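Local coordinates for protein-glutamine gamma-glutamyltransferase 2 (PDB 1G0D) that probably catalyses calcium-dependent joining of peptide-bound glutamine to primary amines, including protein-bound lysine, at residues H54-V59 with V112-P117; Q474-H479 with I491-N496; Q524-S529 with H538-R543. All coordinates share one frame; numbering follows the deposited sequence.

Interaction 1. Residues H54-V59 with V112-P117; sequences HHLELV and VLVMSP
V112 and L58 face each other in a non-hydrogen-bonded antiparallel pair. Their side chains run alongside each other in the same sense, V112 CG2 3.9 Å from L58 CG. L113 forms the next, hydrogen-bonded pair with E57, and its N donates to E57 O at 2.6 Å. The return bond runs from E57 N to L113 O. L113 CD2 also meets V59 CG1, at 3.4 Å. V114 brings the chain back to the face of V112. Its CG2 touches L56 CD2 at 3.6 Å as the two side chains cross at a slant. M115 pairs with H55 through two backbone bonds, the straighter one from M115 N to H55 O at 3.0 Å. The M115 chain folds back at its end (chi3 23°), and this brings CE to 3.3 Å from H55 CE1, oblique to the ring. The same methyl touches E57 OE1, while SD lies by E57 CB. H55 CG sits between its backbone N and carbonyl carbon (chi1 78°), from where NE2 donates to E57 OE1 at 2.8 Å. That bond leaves the ring plane by 31° and meets the carboxylate from above its plane. E57 OE2 is held in a salt bridge with K74. S116 N and M115 C lie over one face of the H54 ring. P117, poorly ordered, comes to the edge of that ring, CD 3.5 Å from ND1. L56, L58, V112 and V114 thus line one face of the sheet, and L56 and L58 pack on strand 92-98 of the facing sheet. This is the two-sheet packing of the immunoglobulin-like beta-sandwich at the N-terminus of transglutaminases.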
# COMPACT_ATOMS: atom_id res chain seq x y z
N HIS A 54 -34.41 5.26 -42.39
CA HIS A 54 -33.70 4.44 -41.41
C HIS A 54 -32.79 5.29 -40.53
O HIS A 54 -32.13 6.21 -41.02
CB HIS A 54 -32.87 3.39 -42.14
CG HIS A 54 -33.69 2.27 -42.69
ND1 HIS A 54 -35.06 2.31 -42.74
CD2 HIS A 54 -33.33 1.05 -43.17
CE1 HIS A 54 -35.52 1.17 -43.23
NE2 HIS A 54 -34.48 0.39 -43.50
N HIS A 55 -32.72 4.98 -39.25
CA HIS A 55 -31.89 5.77 -38.36
C HIS A 55 -31.08 4.87 -37.45
O HIS A 55 -31.39 3.71 -37.32
CB HIS A 55 -32.77 6.72 -37.56
CG HIS A 55 -33.49 6.07 -36.42
ND1 HIS A 55 -34.42 5.07 -36.59
CD2 HIS A 55 -33.38 6.23 -35.08
CE1 HIS A 55 -34.85 4.64 -35.42
NE2 HIS A 55 -34.23 5.34 -34.48
N LEU A 56 -30.03 5.41 -36.82
CA LEU A 56 -29.20 4.62 -35.90
C LEU A 56 -29.75 4.66 -34.46
O LEU A 56 -30.34 5.66 -34.01
CB LEU A 56 -27.72 5.08 -35.89
CG LEU A 56 -26.81 4.91 -37.12
CD1 LEU A 56 -25.36 5.22 -36.78
CD2 LEU A 56 -26.96 3.52 -37.64
N GLU A 57 -29.52 3.56 -33.75
CA GLU A 57 -29.94 3.37 -32.37
C GLU A 57 -28.76 2.75 -31.63
O GLU A 57 -28.07 1.87 -32.15
CB GLU A 57 -31.13 2.42 -32.35
CG GLU A 57 -32.00 2.59 -31.17
CD GLU A 57 -32.84 3.82 -31.31
OE1 GLU A 57 -33.74 3.81 -32.17
OE2 GLU A 57 -32.60 4.80 -30.57
N LEU A 58 -28.50 3.21 -30.41
CA LEU A 58 -27.37 2.67 -29.64
C LEU A 58 -27.76 2.17 -28.26
O LEU A 58 -28.36 2.90 -27.47
CB LEU A 58 -26.27 3.73 -29.48
CG LEU A 58 -25.11 3.74 -30.47
CD1 LEU A 58 -25.67 4.09 -31.83
CD2 LEU A 58 -24.02 4.74 -30.07
N VAL A 59 -27.41 0.92 -27.96
CA VAL A 59 -27.68 0.41 -26.63
C VAL A 59 -26.46 -0.28 -26.05
O VAL A 59 -25.75 -1.03 -26.74
CB VAL A 59 -28.93 -0.50 -26.61
CG1 VAL A 59 -29.21 -0.99 -27.97
CG2 VAL A 59 -28.76 -1.62 -25.61
N VAL A 112 -24.73 -1.22 -31.92
CA VAL A 112 -25.28 -0.15 -32.77
C VAL A 112 -26.38 -0.78 -33.70
O VAL A 112 -26.09 -1.66 -34.53
CB VAL A 112 -24.12 0.54 -33.61
CG1 VAL A 112 -24.69 1.55 -34.62
CG2 VAL A 112 -23.15 1.24 -32.65
N LEU A 113 -27.63 -0.36 -33.51
CA LEU A 113 -28.74 -0.88 -34.32
C LEU A 113 -29.19 0.08 -35.41
O LEU A 113 -29.35 1.27 -35.16
CB LEU A 113 -29.98 -1.13 -33.47
CG LEU A 113 -30.21 -2.20 -32.42
CD1 LEU A 113 -29.15 -3.28 -32.39
CD2 LEU A 113 -30.27 -1.45 -31.13
N VAL A 114 -29.41 -0.45 -36.61
CA VAL A 114 -29.94 0.35 -37.72
C VAL A 114 -31.41 -0.06 -37.80
O VAL A 114 -31.71 -1.24 -37.87
CB VAL A 114 -29.26 0.00 -39.08
CG1 VAL A 114 -29.94 0.81 -40.21
CG2 VAL A 114 -27.76 0.32 -39.02
N MET A 115 -32.33 0.89 -37.78
CA MET A 115 -33.72 0.51 -37.82
C MET A 115 -34.66 1.18 -38.77
O MET A 115 -34.49 2.34 -39.13
CB MET A 115 -34.32 0.66 -36.46
CG MET A 115 -33.73 -0.25 -35.49
SD MET A 115 -33.88 0.48 -33.92
CE MET A 115 -35.31 1.66 -34.20
N SER A 116 -35.69 0.41 -39.11
CA SER A 116 -36.77 0.83 -39.98
C SER A 116 -37.51 1.97 -39.28
O SER A 116 -37.49 2.06 -38.07
CB SER A 116 -37.71 -0.35 -40.18
OG SER A 116 -38.73 -0.06 -41.11
N PRO A 117 -38.17 2.86 -40.04
CA PRO A 117 -38.89 3.96 -39.39
C PRO A 117 -40.13 3.53 -38.59
O PRO A 117 -40.72 4.35 -37.89
CB PRO A 117 -39.28 4.88 -40.55
CG PRO A 117 -39.35 3.98 -41.72
CD PRO A 117 -38.28 2.92 -41.50

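Interaction 2. Residues Q474-H479 with I491-N496; sequences QLSIKH and IVEVKN
Strands 474-479 and 491-496 run antiparallel, their axes 4.6 Å apart at closest and 160° between their directions. K478 N donates to I491 O at 2.7 Å, and E493 N donates to S476 O. The bonds from Q474 N and S476 N are weak. On one face L475 CD1 sits between two valines, 3.5 Å from V494 CG2 and close to V492 CG1. L475, V492 and V494 turn toward strand 558-566. The two strands form a beta hairpin in the first beta-barrel of the transglutaminase, and S476 to H479 belong to the probable GTP-binding site. The other face carries a salt-bridge network centred on buried E493. K478 stays stretched out from CG to NZ (chi4 179°) and lays CE against E493 CB. Its NZ reaches E493 OE2 at 2.6 Å from above the carboxylate plane, 73° out of it. K495 bends at three torsions beyond CB, curls back along its own strand and meets the same oxygen on its anti side, with NZ 3.0 Å from E493 OE2. Two lysines therefore grip one oxygen from different directions, which would probably stabilise the charged carboxylate. K495 NZ also makes a weak bond to S476 OG, at 2.8 Å.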
# COMPACT_ATOMS: atom_id res chain seq x y z
N GLN A 474 17.35 11.49 32.69
CA GLN A 474 16.92 11.35 31.30
C GLN A 474 17.56 10.12 30.70
O GLN A 474 18.77 10.04 30.57
CB GLN A 474 17.31 12.59 30.50
CG GLN A 474 16.80 13.91 31.09
CD GLN A 474 15.27 14.02 31.08
OE1 GLN A 474 14.69 14.88 31.75
NE2 GLN A 474 14.61 13.14 30.33
N LEU A 475 16.72 9.17 30.31
CA LEU A 475 17.18 7.90 29.75
C LEU A 475 17.09 7.93 28.24
O LEU A 475 16.16 8.48 27.69
CB LEU A 475 16.30 6.77 30.32
CG LEU A 475 16.81 5.33 30.49
CD1 LEU A 475 18.23 5.26 31.00
CD2 LEU A 475 15.87 4.61 31.44
N SER A 476 18.07 7.33 27.57
CA SER A 476 18.09 7.30 26.11
C SER A 476 18.96 6.15 25.61
O SER A 476 19.94 5.83 26.27
CB SER A 476 18.62 8.63 25.56
OG SER A 476 20.03 8.73 25.70
N ILE A 477 18.60 5.54 24.48
CA ILE A 477 19.36 4.43 23.89
C ILE A 477 19.93 4.90 22.58
O ILE A 477 19.26 5.63 21.85
CB ILE A 477 18.45 3.19 23.63
CG1 ILE A 477 17.90 2.68 24.96
CG2 ILE A 477 19.22 2.08 22.98
CD1 ILE A 477 16.59 1.99 24.83
N LYS A 478 21.15 4.50 22.26
CA LYS A 478 21.77 4.95 21.02
C LYS A 478 22.56 3.89 20.31
O LYS A 478 23.12 3.02 20.95
CB LYS A 478 22.69 6.14 21.29
CG LYS A 478 22.88 6.47 22.76
CD LYS A 478 23.15 7.96 22.97
CE LYS A 478 23.85 8.21 24.31
NZ LYS A 478 24.16 9.66 24.52
N HIS A 479 22.62 3.95 18.99
CA HIS A 479 23.37 2.96 18.26
C HIS A 479 23.92 3.48 16.94
O HIS A 479 23.38 4.45 16.39
CB HIS A 479 22.48 1.73 18.01
CG HIS A 479 21.39 1.95 17.01
ND1 HIS A 479 20.06 1.71 17.30
CD2 HIS A 479 21.42 2.31 15.70
CE1 HIS A 479 19.33 1.91 16.22
NE2 HIS A 479 20.13 2.28 15.24
N ILE A 491 24.59 2.03 23.35
CA ILE A 491 24.73 2.73 24.61
C ILE A 491 23.39 3.14 25.19
O ILE A 491 22.47 3.51 24.46
CB ILE A 491 25.58 3.98 24.48
CG1 ILE A 491 26.94 3.60 23.96
CG2 ILE A 491 25.74 4.66 25.81
CD1 ILE A 491 26.98 3.79 22.51
N VAL A 492 23.29 3.02 26.51
CA VAL A 492 22.11 3.41 27.26
C VAL A 492 22.66 4.52 28.14
O VAL A 492 23.45 4.26 29.03
CB VAL A 492 21.58 2.23 28.15
CG1 VAL A 492 20.41 2.70 29.01
CG2 VAL A 492 21.12 1.09 27.27
N GLU A 493 22.26 5.77 27.88
CA GLU A 493 22.77 6.86 28.65
C GLU A 493 21.73 7.49 29.54
O GLU A 493 20.64 7.81 29.12
CB GLU A 493 23.35 7.91 27.72
CG GLU A 493 23.59 9.25 28.37
CD GLU A 493 24.24 10.26 27.45
OE1 GLU A 493 25.49 10.40 27.52
OE2 GLU A 493 23.51 10.91 26.66
N VAL A 494 22.10 7.65 30.81
CA VAL A 494 21.25 8.27 31.82
C VAL A 494 21.81 9.67 32.05
O VAL A 494 22.95 9.81 32.44
CB VAL A 494 21.35 7.49 33.16
CG1 VAL A 494 20.42 8.13 34.16
CG2 VAL A 494 21.05 6.00 32.96
N LYS A 495 21.03 10.71 31.79
CA LYS A 495 21.54 12.06 31.98
C LYS A 495 20.90 12.66 33.18
O LYS A 495 19.70 12.86 33.21
CB LYS A 495 21.22 12.99 30.78
CG LYS A 495 22.27 13.06 29.64
CD LYS A 495 21.65 13.12 28.21
CE LYS A 495 20.40 12.18 28.05
NZ LYS A 495 20.64 10.76 27.60
N ASN A 496 21.69 12.97 34.18
CA ASN A 496 21.13 13.61 35.34
C ASN A 496 21.27 15.11 35.14
O ASN A 496 22.35 15.65 35.31
CB ASN A 496 21.88 13.17 36.61
CG ASN A 496 21.37 13.86 37.86
OD1 ASN A 496 20.48 14.71 37.79
ND2 ASN A 496 21.93 13.51 39.01

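Interaction 3. Residues Q524-S529 with H538-R543; sequences QRKTIS and HKEVMR
K526 and E540 cross at a slant between two strands that run antiparallel but are not paired, with axes 9.4 Å apart. The K526 chain leaves with CG anti to the backbone N (chi1 174°) and stays extended to CE. Its NZ meets E540 OE2 at 2.9 Å in a salt bridge, coming from above the carboxylate plane. The same nitrogen donates to V541 O at 3.1 Å, tilted from the carbonyl plane. I528 and E540 meet head-on from the two strands, and I528 CG1 lies 3.3 Å from E540 OE2. Q524 and M542 pass each other running in opposite senses, with Q524 OE1 3.3 Å from M542 CG. Q524 NE2 gives R543 O a weak, long bond. M542 and E540 also rest on M508 of strand 502-513. With an alanine in place of K526, E540 would probably lose its charged mate here and V541 O this donor. The two strands belong to different sheets, 525-532 beside 502-513 and 536-544 beside 488-496. Every hydrogen bond across the two segments has a side-chain donor, and two acceptors are backbone carbonyls. K526 gives two of the three bonds, one of them charged, so the polar part of the join probably rests mainly on its ammonium group.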
# COMPACT_ATOMS: atom_id res chain seq x y z
N GLN A 524 19.46 -11.33 25.82
CA GLN A 524 20.21 -10.73 26.93
C GLN A 524 19.63 -9.58 27.70
O GLN A 524 19.11 -8.63 27.15
CB GLN A 524 21.64 -10.38 26.52
CG GLN A 524 21.89 -8.98 26.10
CD GLN A 524 23.31 -8.84 25.62
OE1 GLN A 524 24.09 -8.06 26.18
NE2 GLN A 524 23.68 -9.60 24.58
N ARG A 525 19.77 -9.69 29.02
CA ARG A 525 19.27 -8.73 30.00
C ARG A 525 20.43 -8.33 30.94
O ARG A 525 21.50 -8.94 30.91
CB ARG A 525 18.14 -9.41 30.75
CG ARG A 525 17.53 -8.64 31.85
CD ARG A 525 16.71 -9.60 32.68
NE ARG A 525 15.47 -9.96 32.01
CZ ARG A 525 14.29 -9.48 32.36
NH1 ARG A 525 13.21 -9.87 31.70
NH2 ARG A 525 14.19 -8.62 33.37
N LYS A 526 20.24 -7.32 31.79
CA LYS A 526 21.33 -6.88 32.67
C LYS A 526 20.87 -5.73 33.54
O LYS A 526 20.27 -4.78 33.05
CB LYS A 526 22.50 -6.42 31.79
CG LYS A 526 23.71 -5.78 32.45
CD LYS A 526 24.66 -5.30 31.32
CE LYS A 526 25.97 -4.69 31.82
NZ LYS A 526 26.25 -3.39 31.11
N THR A 527 21.11 -5.81 34.84
CA THR A 527 20.72 -4.73 35.74
C THR A 527 21.94 -4.18 36.44
O THR A 527 22.76 -4.93 36.95
CB THR A 527 19.74 -5.19 36.80
OG1 THR A 527 18.45 -5.31 36.21
CG2 THR A 527 19.67 -4.17 37.92
N ILE A 528 22.06 -2.86 36.46
CA ILE A 528 23.20 -2.21 37.07
C ILE A 528 22.73 -1.24 38.10
O ILE A 528 21.57 -0.83 38.10
CB ILE A 528 24.02 -1.43 36.01
CG1 ILE A 528 25.46 -1.92 36.03
CG2 ILE A 528 23.97 0.08 36.28
CD1 ILE A 528 25.62 -3.40 35.71
N SER A 529 23.62 -0.90 39.01
CA SER A 529 23.30 0.08 40.03
C SER A 529 24.10 1.28 39.58
O SER A 529 25.29 1.19 39.25
CB SER A 529 23.72 -0.37 41.42
OG SER A 529 22.58 -0.87 42.11
N HIS A 538 25.78 9.24 32.88
CA HIS A 538 26.38 7.90 32.92
C HIS A 538 26.03 7.09 31.67
O HIS A 538 24.87 6.94 31.32
CB HIS A 538 25.89 7.15 34.18
CG HIS A 538 26.19 5.68 34.16
ND1 HIS A 538 27.36 5.15 34.66
CD2 HIS A 538 25.46 4.63 33.71
CE1 HIS A 538 27.35 3.83 34.51
NE2 HIS A 538 26.20 3.49 33.94
N LYS A 539 27.05 6.57 31.00
CA LYS A 539 26.84 5.77 29.81
C LYS A 539 27.20 4.30 30.01
O LYS A 539 28.35 3.97 30.32
CB LYS A 539 27.67 6.31 28.65
CG LYS A 539 27.25 7.68 28.16
CD LYS A 539 27.81 7.90 26.75
CE LYS A 539 28.08 9.37 26.44
NZ LYS A 539 28.89 9.54 25.18
N GLU A 540 26.22 3.42 29.83
CA GLU A 540 26.44 1.98 29.95
C GLU A 540 26.31 1.38 28.58
O GLU A 540 25.54 1.86 27.74
CB GLU A 540 25.41 1.34 30.88
CG GLU A 540 25.88 1.20 32.31
CD GLU A 540 26.63 -0.09 32.55
OE1 GLU A 540 27.86 -0.08 32.40
OE2 GLU A 540 25.98 -1.11 32.89
N VAL A 541 27.06 0.32 28.34
CA VAL A 541 27.05 -0.36 27.06
C VAL A 541 26.54 -1.81 27.13
O VAL A 541 26.72 -2.52 28.12
CB VAL A 541 28.47 -0.36 26.44
CG1 VAL A 541 28.49 -1.22 25.20
CG2 VAL A 541 28.88 1.06 26.12
N MET A 542 25.87 -2.23 26.06
CA MET A 542 25.37 -3.58 25.98
C MET A 542 25.88 -4.09 24.67
O MET A 542 25.58 -3.53 23.63
CB MET A 542 23.86 -3.58 25.99
CG MET A 542 23.21 -4.95 25.78
SD MET A 542 21.43 -4.88 26.14
CE MET A 542 21.23 -3.12 26.59
N ARG A 543 26.68 -5.15 24.69
CA ARG A 543 27.20 -5.66 23.45
C ARG A 543 26.42 -6.84 22.97
O ARG A 543 26.41 -7.89 23.62
CB ARG A 543 28.66 -6.06 23.59
CG ARG A 543 29.25 -6.64 22.32
CD ARG A 543 30.75 -6.40 22.26
NE ARG A 543 31.31 -6.86 21.00
CZ ARG A 543 31.59 -6.06 19.97
NH1 ARG A 543 31.35 -4.75 20.05
NH2 ARG A 543 32.11 -6.56 18.85

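Interactions 2 and 3 are neighbours, with centres about 10 Å apart. Strands 488-496 and 536-544 lie side by side in one sheet, and V492 N probably donates to E540 O at 2.8 Å. Interaction 3 thus carries on from the second strand of that hairpin, through strand 536-544, to strand 525-532. Interaction 2 holds part of the probable GTP site, where the I477 side chain lies about 4 Å from that of A578. The M542 side chain of interaction 3 lies about 7 Å from that of I477. Interaction 1 is remote, its centre 82 Å from that of interaction 2 and on the opposite side of the chain's centre. The catalytic C272, H332 and D355 fall between them in sequence.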